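Long-range contacts in Cyp101j2 (PDB 5KYO), which probably hydroxylates 1,8-cineole as a heme-dependent cytochrome P450 monooxygenase: residues His72-Thr77 against Glu330-Lys335; Thr94-Phe99 against Val340-Val345; Phe102-Val107 against Ser319-Leu324. All blocks are in the same frame, centred on the assembly; numbering follows the deposited sequence.

Contact 1. Residues His72-Thr77 against Glu330-Lys335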
loop_
_atom_site.group_PDB
_atom_site.type_symbol
_atom_site.label_atom_id
_atom_site.label_comp_id
_atom_site.label_asym_id
_atom_site.label_seq_id
_atom_site.Cartn_x
_atom_site.Cartn_y
_atom_site.Cartn_z
ATOM N N HIS A 72 -11.035 -3.052 24.636
ATOM C CA HIS A 72 -10.400 -4.332 24.333
ATOM C C HIS A 72 -9.491 -4.225 23.109
ATOM O O HIS A 72 -9.715 -3.381 22.247
ATOM C CB HIS A 72 -11.453 -5.415 24.093
ATOM C CG HIS A 72 -12.388 -5.614 25.242
ATOM N ND1 HIS A 72 -12.170 -6.556 26.223
ATOM C CD2 HIS A 72 -13.545 -4.990 25.569
ATOM C CE1 HIS A 72 -13.153 -6.505 27.104
ATOM N NE2 HIS A 72 -14.001 -5.563 26.731
ATOM N N PRO A 73 -8.461 -5.083 23.041
ATOM C CA PRO A 73 -7.602 -5.201 21.857
ATOM C C PRO A 73 -8.391 -5.557 20.596
ATOM O O PRO A 73 -7.976 -5.213 19.488
ATOM C CB PRO A 73 -6.648 -6.336 22.230
ATOM C CG PRO A 73 -6.594 -6.307 23.708
ATOM C CD PRO A 73 -7.972 -5.917 24.152
ATOM N N LEU A 74 -9.513 -6.247 20.764
ATOM C CA LEU A 74 -10.336 -6.622 19.624
ATOM C C LEU A 74 -11.718 -6.030 19.787
ATOM O O LEU A 74 -12.472 -6.446 20.662
ATOM C CB LEU A 74 -10.418 -8.149 19.482
ATOM C CG LEU A 74 -11.039 -8.689 18.187
ATOM C CD1 LEU A 74 -10.038 -8.640 17.045
ATOM C CD2 LEU A 74 -11.573 -10.110 18.346
ATOM N N MET A 75 -12.049 -5.056 18.951
ATOM C CA MET A 75 -13.371 -4.432 18.983
ATOM C C MET A 75 -14.169 -4.809 17.737
ATOM O O MET A 75 -13.645 -5.454 16.824
ATOM C CB MET A 75 -13.251 -2.901 19.094
ATOM C CG MET A 75 -12.552 -2.413 20.357
ATOM S SD MET A 75 -13.541 -2.695 21.857
ATOM C CE MET A 75 -14.737 -1.383 21.681
ATOM N N TRP A 76 -15.433 -4.388 17.700
ATOM C CA TRP A 76 -16.344 -4.725 16.610
ATOM C C TRP A 76 -17.152 -3.496 16.222
ATOM O O TRP A 76 -17.635 -2.762 17.088
ATOM C CB TRP A 76 -17.274 -5.873 17.022
ATOM C CG TRP A 76 -18.195 -6.365 15.946
ATOM C CD1 TRP A 76 -17.984 -7.425 15.107
ATOM C CD2 TRP A 76 -19.485 -5.837 15.605
ATOM N NE1 TRP A 76 -19.051 -7.575 14.260
ATOM C CE2 TRP A 76 -19.986 -6.615 14.543
ATOM C CE3 TRP A 76 -20.259 -4.776 16.088
ATOM C CZ2 TRP A 76 -21.225 -6.367 13.955
ATOM C CZ3 TRP A 76 -21.489 -4.528 15.502
ATOM C CH2 TRP A 76 -21.966 -5.327 14.451
ATOM N N THR A 77 -17.280 -3.264 14.920
ATOM C CA THR A 77 -17.965 -2.083 14.394
ATOM C C THR A 77 -19.124 -2.514 13.502
ATOM O O THR A 77 -18.990 -3.451 12.714
ATOM C CB THR A 77 -16.993 -1.157 13.589
ATOM O OG1 THR A 77 -17.718 -0.082 12.963
ATOM C CG2 THR A 77 -16.247 -1.954 12.521
ATOM N N GLU A 330 -9.446 -14.124 21.506
ATOM C CA GLU A 330 -9.519 -12.882 22.271
ATOM C C GLU A 330 -10.749 -12.786 23.174
ATOM O O GLU A 330 -11.291 -11.697 23.383
ATOM C CB GLU A 330 -9.475 -11.683 21.323
ATOM C CG GLU A 330 -8.094 -11.438 20.717
ATOM C CD GLU A 330 -7.072 -11.034 21.758
ATOM O OE1 GLU A 330 -7.231 -9.954 22.364
ATOM O OE2 GLU A 330 -6.111 -11.798 21.982
ATOM N N GLY A 331 -11.178 -13.929 23.707
ATOM C CA GLY A 331 -12.256 -13.957 24.681
ATOM C C GLY A 331 -13.636 -13.832 24.071
ATOM O O GLY A 331 -14.634 -13.685 24.780
ATOM N N VAL A 332 -13.702 -13.875 22.749
ATOM C CA VAL A 332 -14.991 -13.888 22.073
ATOM C C VAL A 332 -15.078 -15.076 21.130
ATOM O O VAL A 332 -14.087 -15.768 20.892
ATOM C CB VAL A 332 -15.253 -12.587 21.276
ATOM C CG1 VAL A 332 -15.300 -11.401 22.200
ATOM C CG2 VAL A 332 -14.196 -12.389 20.179
ATOM N N LEU A 333 -16.278 -15.317 20.615
ATOM C CA LEU A 333 -16.482 -16.353 19.616
ATOM C C LEU A 333 -16.549 -15.739 18.227
ATOM O O LEU A 333 -17.477 -14.987 17.909
ATOM C CB LEU A 333 -17.763 -17.147 19.897
ATOM C CG LEU A 333 -18.024 -18.312 18.934
ATOM C CD1 LEU A 333 -16.942 -19.380 19.057
ATOM C CD2 LEU A 333 -19.409 -18.910 19.153
ATOM N N LEU A 334 -15.556 -16.059 17.405
ATOM C CA LEU A 334 -15.551 -15.642 16.013
ATOM C C LEU A 334 -16.288 -16.648 15.143
ATOM O O LEU A 334 -15.793 -17.749 14.903
ATOM C CB LEU A 334 -14.121 -15.487 15.497
ATOM C CG LEU A 334 -13.190 -14.580 16.284
ATOM C CD1 LEU A 334 -11.875 -14.445 15.514
ATOM C CD2 LEU A 334 -13.862 -13.242 16.502
ATOM N N LYS A 335 -17.465 -16.262 14.664
ATOM C CA LYS A 335 -18.261 -17.145 13.826
ATOM C C LYS A 335 -17.553 -17.369 12.501
ATOM O O LYS A 335 -16.760 -16.530 12.066
ATOM C CB LYS A 335 -19.657 -16.560 13.595
ATOM C CG LYS A 335 -20.587 -16.618 14.803
ATOM C CD LYS A 335 -22.001 -16.155 14.425
ATOM C CE LYS A 335 -22.986 -16.343 15.583
ATOM N NZ LYS A 335 -24.321 -15.732 15.314
HETATM O O HOH W 1 -9.514 -8.587 23.061
#
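L74 points its side chain at E330, V332 and L334, and this one leucine carries most of the contact. It belongs to strand 74-77, an outermost strand of the mixed beta sheet of the cytochrome P450 fold. The other side is a small beta hairpin, with strands 327-329 and 332-334. E330 and G331 form its two-residue turn, both with positive phi, as in a type I' turn. The two strands do not pair. Their closest CA atoms, those of L74 and E330, are 6.8 Å apart, and side chains fill the interval.

The CG of L74 is anti to the backbone N (chi1 -169°), which carries the branched end out toward the hairpin. CD2 is the branch that touches. L74 CD2 meets CG2 of V332 at 3.9 Å, with the two side chains crossing obliquely. The same L74 CD2 lies 4.0 Å from E330 CB. Two residues along the same strand as V332, CD2 of L334 comes to 4.3 Å from CD2 of L74. W84 of the neighbouring strand 83-86 also touches L74, V332 and L334. L91 of helix 89-97 packs against P73, L74 and E330.

E330 has a second role. Its aliphatic part lies against the leucine, then the chain bends at chi2 (-66°) and brings the carboxylate toward P73. The two side chains cross at about a right angle, and E330 OE1 lies 3.7 Å from P73 CB. The backbone O of E330 is held by R43. A water links the two segments at this end. It donates to OE1 of E330 at 2.8 Å and accepts a weak bond from the backbone N of L74 at 3.3 Å.

Contact 2. Residues Thr94-Phe99 against Val340-Val345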
loop_
_atom_site.group_PDB
_atom_site.type_symbol
_atom_site.label_atom_id
_atom_site.label_comp_id
_atom_site.label_asym_id
_atom_site.label_seq_id
_atom_site.Cartn_x
_atom_site.Cartn_y
_atom_site.Cartn_z
ATOM N N THR A 94 -0.616 -11.132 14.304
ATOM C CA THR A 94 -1.140 -12.495 14.381
ATOM C C THR A 94 -2.233 -12.730 13.342
ATOM O O THR A 94 -2.171 -13.692 12.594
ATOM C CB THR A 94 -1.702 -12.811 15.790
ATOM O OG1 THR A 94 -0.621 -12.927 16.726
ATOM C CG2 THR A 94 -2.494 -14.114 15.776
ATOM N N VAL A 95 -3.232 -11.852 13.293
ATOM C CA VAL A 95 -4.283 -11.979 12.280
ATOM C C VAL A 95 -3.663 -11.878 10.896
ATOM O O VAL A 95 -4.016 -12.641 9.982
ATOM C CB VAL A 95 -5.386 -10.905 12.449
ATOM C CG1 VAL A 95 -6.426 -11.020 11.344
ATOM C CG2 VAL A 95 -6.053 -11.062 13.794
ATOM N N MET A 96 -2.702 -10.963 10.758
ATOM C CA MET A 96 -2.018 -10.768 9.485
ATOM C C MET A 96 -1.336 -12.028 8.960
ATOM O O MET A 96 -1.355 -12.297 7.758
ATOM C CB MET A 96 -0.972 -9.676 9.619
ATOM C CG MET A 96 -1.142 -8.554 8.662
ATOM S SD MET A 96 0.002 -7.268 9.149
ATOM C CE MET A 96 -0.884 -6.503 10.506
ATOM N N SER A 97 -0.729 -12.787 9.871
ATOM C CA SER A 97 0.169 -13.875 9.500
ATOM C C SER A 97 -0.392 -15.285 9.703
ATOM O O SER A 97 0.052 -16.210 9.037
ATOM C CB SER A 97 1.478 -13.752 10.288
ATOM O OG SER A 97 1.229 -13.718 11.685
ATOM N N ASP A 98 -1.346 -15.452 10.620
ATOM C CA ASP A 98 -1.833 -16.788 10.982
ATOM C C ASP A 98 -2.910 -17.296 10.019
ATOM O O ASP A 98 -4.101 -17.303 10.343
ATOM C CB ASP A 98 -2.371 -16.784 12.413
ATOM C CG ASP A 98 -2.773 -18.171 12.899
ATOM O OD1 ASP A 98 -2.540 -19.166 12.173
ATOM O OD2 ASP A 98 -3.320 -18.260 14.020
ATOM N N PHE A 99 -2.476 -17.740 8.847
ATOM C CA PHE A 99 -3.391 -18.151 7.793
ATOM C C PHE A 99 -4.255 -19.353 8.186
ATOM O O PHE A 99 -5.355 -19.522 7.663
ATOM C CB PHE A 99 -2.615 -18.450 6.507
ATOM C CG PHE A 99 -1.665 -19.619 6.609
ATOM C CD1 PHE A 99 -0.341 -19.426 6.972
ATOM C CD2 PHE A 99 -2.089 -20.908 6.312
ATOM C CE1 PHE A 99 0.543 -20.501 7.050
ATOM C CE2 PHE A 99 -1.213 -21.986 6.393
ATOM C CZ PHE A 99 0.105 -21.781 6.761
ATOM N N VAL A 340 -12.082 -9.957 9.976
ATOM C CA VAL A 340 -11.234 -9.293 10.957
ATOM C C VAL A 340 -10.223 -8.370 10.280
ATOM O O VAL A 340 -9.369 -8.821 9.513
ATOM C CB VAL A 340 -10.473 -10.294 11.840
ATOM C CG1 VAL A 340 -9.656 -9.536 12.861
ATOM C CG2 VAL A 340 -11.448 -11.271 12.537
ATOM N N MET A 341 -10.342 -7.077 10.580
ATOM C CA MET A 341 -9.423 -6.071 10.063
ATOM C C MET A 341 -8.164 -6.040 10.924
ATOM O O MET A 341 -8.236 -6.087 12.142
ATOM C CB MET A 341 -10.095 -4.695 10.015
ATOM C CG MET A 341 -9.294 -3.626 9.304
ATOM S SD MET A 341 -10.278 -2.197 8.828
ATOM C CE MET A 341 -11.168 -2.832 7.405
ATOM N N ALA A 342 -7.006 -5.987 10.278
ATOM C CA ALA A 342 -5.735 -6.030 10.993
ATOM C C ALA A 342 -4.769 -5.003 10.411
ATOM O O ALA A 342 -3.871 -5.360 9.658
ATOM C CB ALA A 342 -5.136 -7.434 10.919
ATOM N N PRO A 343 -4.963 -3.720 10.756
ATOM C CA PRO A 343 -4.227 -2.635 10.095
ATOM C C PRO A 343 -2.732 -2.610 10.400
ATOM O O PRO A 343 -2.307 -2.715 11.555
ATOM C CB PRO A 343 -4.908 -1.370 10.639
ATOM C CG PRO A 343 -6.253 -1.842 11.104
ATOM C CD PRO A 343 -6.000 -3.201 11.658
ATOM N N THR A 344 -1.932 -2.435 9.356
ATOM C CA THR A 344 -0.510 -2.247 9.556
ATOM C C THR A 344 -0.294 -1.040 10.468
ATOM O O THR A 344 0.707 -0.966 11.153
ATOM C CB THR A 344 0.242 -2.037 8.230
ATOM O OG1 THR A 344 -0.204 -0.827 7.623
ATOM C CG2 THR A 344 -0.054 -3.188 7.261
ATOM N N VAL A 345 -1.255 -0.118 10.458
ATOM C CA VAL A 345 -1.193 1.142 11.207
ATOM C C VAL A 345 -1.063 0.932 12.712
ATOM O O VAL A 345 -0.273 1.614 13.368
ATOM C CB VAL A 345 -2.449 2.018 10.950
ATOM C CG1 VAL A 345 -2.361 3.340 11.721
ATOM C CG2 VAL A 345 -2.626 2.265 9.463
#
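M96 and A342 bring the backbones closest, CA to CA 6.2 Å, where the last turn of helix 89-97 packs against strand 339-343 near the start of helix 344-348. The contact joins a helix to the mixed sheet of the P450 fold.

The CB of V95 points toward the strand. V95 CB lies 3.8 Å from CB of A342. One V95 methyl, CG1, is anti to the backbone N (chi1 177°) and reaches CG1 of V340 at 3.9 Å. The other V95 methyl, CG2, is 4.0 Å from that same V340 CG1. V340 and A342 are alternate residues of the strand, so V95 sits against the side of the strand that both share. F102 touches V95 and V340 as well.

M96 comes in from beside V95. Its chi1 of -123° is well away from the staggered values, and its chain then bends at chi3. This brings the M96 methyl CE to the backbone, 3.3 Å from A342 O. M96 SD lies 4.5 Å from CG2 of T344. That threonine is polar at its other branch, where OG1 is hydrogen-bonded to V317 O. T344 belongs to the heme pocket, and its CG2, which M96 SD approaches, also lies near the heme.

All six touching residues are buried. The contact is nonpolar between side chains, with one methyl set on a backbone carbonyl oxygen. It is consistent with van der Waals packing rather than directional bonding between the segments.

Contact 3. Residues Phe102-Val107 against Ser319-Leu324. With HEM (protoporphyrin IX containing Fe), chain G.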
loop_
_atom_site.group_PDB
_atom_site.type_symbol
_atom_site.label_atom_id
_atom_site.label_comp_id
_atom_site.label_asym_id
_atom_site.label_seq_id
_atom_site.Cartn_x
_atom_site.Cartn_y
_atom_site.Cartn_z
ATOM N N PHE A 102 -6.919 -17.212 10.057
ATOM C CA PHE A 102 -7.397 -16.007 9.387
ATOM C C PHE A 102 -6.954 -16.008 7.928
ATOM O O PHE A 102 -5.760 -15.982 7.632
ATOM C CB PHE A 102 -6.890 -14.761 10.119
ATOM C CG PHE A 102 -7.249 -14.743 11.578
ATOM C CD1 PHE A 102 -8.463 -14.227 12.000
ATOM C CD2 PHE A 102 -6.383 -15.272 12.529
ATOM C CE1 PHE A 102 -8.800 -14.228 13.348
ATOM C CE2 PHE A 102 -6.719 -15.273 13.877
ATOM C CZ PHE A 102 -7.921 -14.751 14.280
ATOM N N SER A 103 -7.933 -16.068 7.028
ATOM C CA SER A 103 -7.693 -16.367 5.620
ATOM C C SER A 103 -7.714 -15.136 4.708
ATOM O O SER A 103 -8.479 -14.194 4.936
ATOM C CB SER A 103 -8.740 -17.378 5.140
ATOM O OG SER A 103 -8.706 -17.558 3.733
ATOM N N ASN A 104 -6.880 -15.155 3.667
ATOM C CA ASN A 104 -6.886 -14.096 2.656
ATOM C C ASN A 104 -8.027 -14.273 1.645
ATOM O O ASN A 104 -8.008 -13.675 0.567
ATOM C CB ASN A 104 -5.542 -14.041 1.903
ATOM C CG ASN A 104 -4.462 -13.276 2.664
ATOM O OD1 ASN A 104 -4.051 -13.684 3.748
ATOM N ND2 ASN A 104 -3.976 -12.175 2.078
ATOM N N HIS A 105 -9.021 -15.090 1.991
ATOM C CA HIS A 105 -10.124 -15.370 1.069
ATOM C C HIS A 105 -10.962 -14.117 0.828
ATOM O O HIS A 105 -11.393 -13.868 -0.300
ATOM C CB HIS A 105 -10.992 -16.521 1.588
ATOM C CG HIS A 105 -12.085 -16.922 0.646
ATOM N ND1 HIS A 105 -13.418 -16.687 0.911
ATOM C CD2 HIS A 105 -12.042 -17.530 -0.564
ATOM C CE1 HIS A 105 -14.149 -17.138 -0.093
ATOM N NE2 HIS A 105 -13.338 -17.648 -1.003
ATOM N N THR A 106 -11.154 -13.316 1.879
ATOM C CA THR A 106 -11.673 -11.959 1.744
ATOM C C THR A 106 -10.760 -11.035 2.539
ATOM O O THR A 106 -10.357 -11.374 3.648
ATOM C CB THR A 106 -13.126 -11.804 2.255
ATOM O OG1 THR A 106 -13.175 -12.055 3.661
ATOM C CG2 THR A 106 -14.044 -12.772 1.571
ATOM N N VAL A 107 -10.401 -9.896 1.954
ATOM C CA VAL A 107 -9.493 -8.953 2.606
ATOM C C VAL A 107 -10.052 -7.551 2.611
ATOM O O VAL A 107 -9.409 -6.636 3.104
ATOM C CB VAL A 107 -8.084 -8.901 1.934
ATOM C CG1 VAL A 107 -7.371 -10.225 2.066
ATOM C CG2 VAL A 107 -8.175 -8.449 0.483
ATOM N N SER A 319 -5.457 -4.142 5.794
ATOM C CA SER A 319 -5.953 -5.338 5.141
ATOM C C SER A 319 -6.786 -6.099 6.169
ATOM O O SER A 319 -6.694 -5.823 7.375
ATOM C CB SER A 319 -4.779 -6.170 4.597
ATOM O OG SER A 319 -5.198 -7.393 4.043
ATOM N N ALA A 320 -7.615 -7.027 5.704
ATOM C CA ALA A 320 -8.477 -7.785 6.606
ATOM C C ALA A 320 -8.320 -9.270 6.332
ATOM O O ALA A 320 -7.580 -9.653 5.428
ATOM C CB ALA A 320 -9.921 -7.353 6.453
ATOM N N ARG A 321 -8.995 -10.097 7.129
ATOM C CA ARG A 321 -8.967 -11.551 6.961
ATOM C C ARG A 321 -10.351 -12.160 7.243
ATOM O O ARG A 321 -11.134 -11.623 8.024
ATOM C CB ARG A 321 -7.924 -12.193 7.885
ATOM C CG ARG A 321 -6.462 -11.799 7.621
ATOM C CD ARG A 321 -5.882 -12.501 6.412
ATOM N NE ARG A 321 -4.483 -12.135 6.203
ATOM C CZ ARG A 321 -4.086 -11.025 5.583
ATOM N NH1 ARG A 321 -4.981 -10.170 5.105
ATOM N NH2 ARG A 321 -2.799 -10.773 5.435
ATOM N N GLU A 322 -10.651 -13.273 6.581
ATOM C CA GLU A 322 -11.906 -13.974 6.814
ATOM C C GLU A 322 -11.717 -15.139 7.773
ATOM O O GLU A 322 -10.775 -15.906 7.671
ATOM C CB GLU A 322 -12.495 -14.483 5.491
ATOM C CG GLU A 322 -13.772 -15.282 5.655
ATOM C CD GLU A 322 -14.414 -15.646 4.330
ATOM O OE1 GLU A 322 -13.849 -15.301 3.275
ATOM O OE2 GLU A 322 -15.495 -16.268 4.347
ATOM N N VAL A 323 -12.644 -15.281 8.704
ATOM C CA VAL A 323 -12.649 -16.440 9.572
ATOM C C VAL A 323 -13.354 -17.587 8.848
ATOM O O VAL A 323 -14.472 -17.419 8.353
ATOM C CB VAL A 323 -13.338 -16.121 10.890
ATOM C CG1 VAL A 323 -13.417 -17.346 11.755
ATOM C CG2 VAL A 323 -12.574 -15.007 11.625
ATOM N N LEU A 324 -12.694 -18.736 8.750
ATOM C CA LEU A 324 -13.274 -19.850 8.013
ATOM C C LEU A 324 -14.021 -20.818 8.934
ATOM O O LEU A 324 -14.975 -21.470 8.507
ATOM C CB LEU A 324 -12.192 -20.597 7.227
ATOM C CG LEU A 324 -11.223 -19.758 6.388
ATOM C CD1 LEU A 324 -10.354 -20.672 5.539
ATOM C CD2 LEU A 324 -11.971 -18.749 5.527
HETATM C CHA HEM G . 1.097 -6.899 -0.619
HETATM C CHB HEM G . 1.924 -2.520 1.311
HETATM C CHC HEM G . 4.253 -1.201 -2.779
HETATM C CHD HEM G . 2.588 -5.170 -4.963
HETATM C C1A HEM G . 1.161 -5.880 0.302
HETATM C C2A HEM G . 0.724 -5.922 1.692
HETATM C C3A HEM G . 0.943 -4.695 2.215
HETATM C C4A HEM G . 1.535 -3.848 1.191
HETATM C CMA HEM G . 0.651 -4.270 3.676
HETATM C CAA HEM G . 0.117 -7.126 2.467
HETATM C CBA HEM G . -1.373 -7.306 2.193
HETATM C CGA HEM G . -1.934 -8.415 3.052
HETATM O O1A HEM G . -1.894 -8.298 4.310
HETATM O O2A HEM G . -2.439 -9.422 2.491
HETATM C C1B HEM G . 2.675 -1.804 0.385
HETATM C C2B HEM G . 3.297 -0.500 0.598
HETATM C C3B HEM G . 3.928 -0.141 -0.539
HETATM C C4B HEM G . 3.733 -1.199 -1.498
HETATM C CMB HEM G . 3.236 0.333 1.904
HETATM C CAB HEM G . 4.755 1.135 -0.878
HETATM C CBB HEM G . 5.095 2.104 -0.024
HETATM C C1C HEM G . 4.034 -2.178 -3.716
HETATM C C2C HEM G . 4.605 -2.223 -5.048
HETATM C C3C HEM G . 4.128 -3.320 -5.655
HETATM C C4C HEM G . 3.264 -4.007 -4.714
HETATM C CMC HEM G . 5.555 -1.138 -5.597
HETATM C CAC HEM G . 4.386 -3.877 -7.065
HETATM C CBC HEM G . 5.298 -3.419 -7.926
HETATM C C1D HEM G . 2.002 -5.988 -4.023
HETATM C C2D HEM G . 1.339 -7.251 -4.301
HETATM C C3D HEM G . 0.908 -7.770 -2.949
HETATM C C4D HEM G . 1.316 -6.791 -1.977
HETATM C CMD HEM G . 1.096 -8.015 -5.631
HETATM C CAD HEM G . 0.147 -9.090 -2.695
HETATM C CBD HEM G . 1.075 -10.158 -2.114
HETATM C CGD HEM G . 0.269 -11.424 -1.888
HETATM O O1D HEM G . 0.701 -12.527 -2.310
HETATM O O2D HEM G . -0.833 -11.310 -1.293
HETATM N NA HEM G . 1.652 -4.602 0.041
HETATM N NB HEM G . 2.968 -2.185 -0.908
HETATM N NC HEM G . 3.234 -3.283 -3.540
HETATM N ND HEM G . 1.954 -5.755 -2.656
HETATM FE FE HEM G . 2.594 -4.033 -1.705
HETATM O O HOH W 2 -3.564 -14.245 7.820
#
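S103 and E322 form a hydrogen-bonded antiparallel pair with CA atoms 5.0 Å apart, which adds the short strand 102-103 to the outside of strand 318-323. S103 N donates to E322 O at 2.9 Å, and E322 N returns a bond to S103 O. After S103 the chain turns and comes back beside A320. S103 OG accepts from H105 N in an ST turn, and D126 holds that hydroxyl too.

H105 and E322 lie side by side. H105 ND1 donates to E322 OE1 at 2.8 Å in the plane of the ring. It meets the syn side of OE1, but well out of the carboxylate plane. The other oxygen, OE2, forms a salt bridge with K111.

R321 runs the other way, toward the heme. F102 CB packs on R321 CB at 3.6 Å. The arginine chain bends at chi2 (-77°), and the guanidinium ends beside a propionate. R321 NH2 donates almost straight (173°) to heme O1A at 2.9 Å. NH2 also bonds M96 O. R321 NH1 donates to A320 O at 2.7 Å. It also bonds S319 OG. NE donates to a water that also bonds F102 O. The N104 amide sits over one guanidinium face, tilted 48° from it. N104 ND2 donates to the second propionate oxygen, heme O2A, at 3.2 Å.

A leucine in place of R321 would probably leave the propionate without its charged partner and O1A without its nearly straight bond.

H377 and H130 are also hydrogen-bonded to the heme. This is a heme propionate site, where a sheet strand of the P450 fold presents an arginine to the porphyrin's acid group.

All three contacts reach the same mixed sheet. Contact 1 joins its outermost strand 74-77 to a hairpin, farthest from the chain's centre, and mixes buried leucine packing with a partly exposed, water-linked edge at P73 and E330. Contacts 2 and 3 lie deeper, about 9 Å apart between centres. Their strands 339-343 and 318-323 are neighbours, bonded through V340 O to R321 N and A342 N to S319 O. Contact 2 is apolar, whereas contact 3 is rich in hydrogen bonds and charge: strand pairing and H105-E322 at one end, R321 and N104 at the heme propionate. L74 CD1 packs on V340 CG1 of contact 2, and L334 CD1 on F102 CE1 of contact 3.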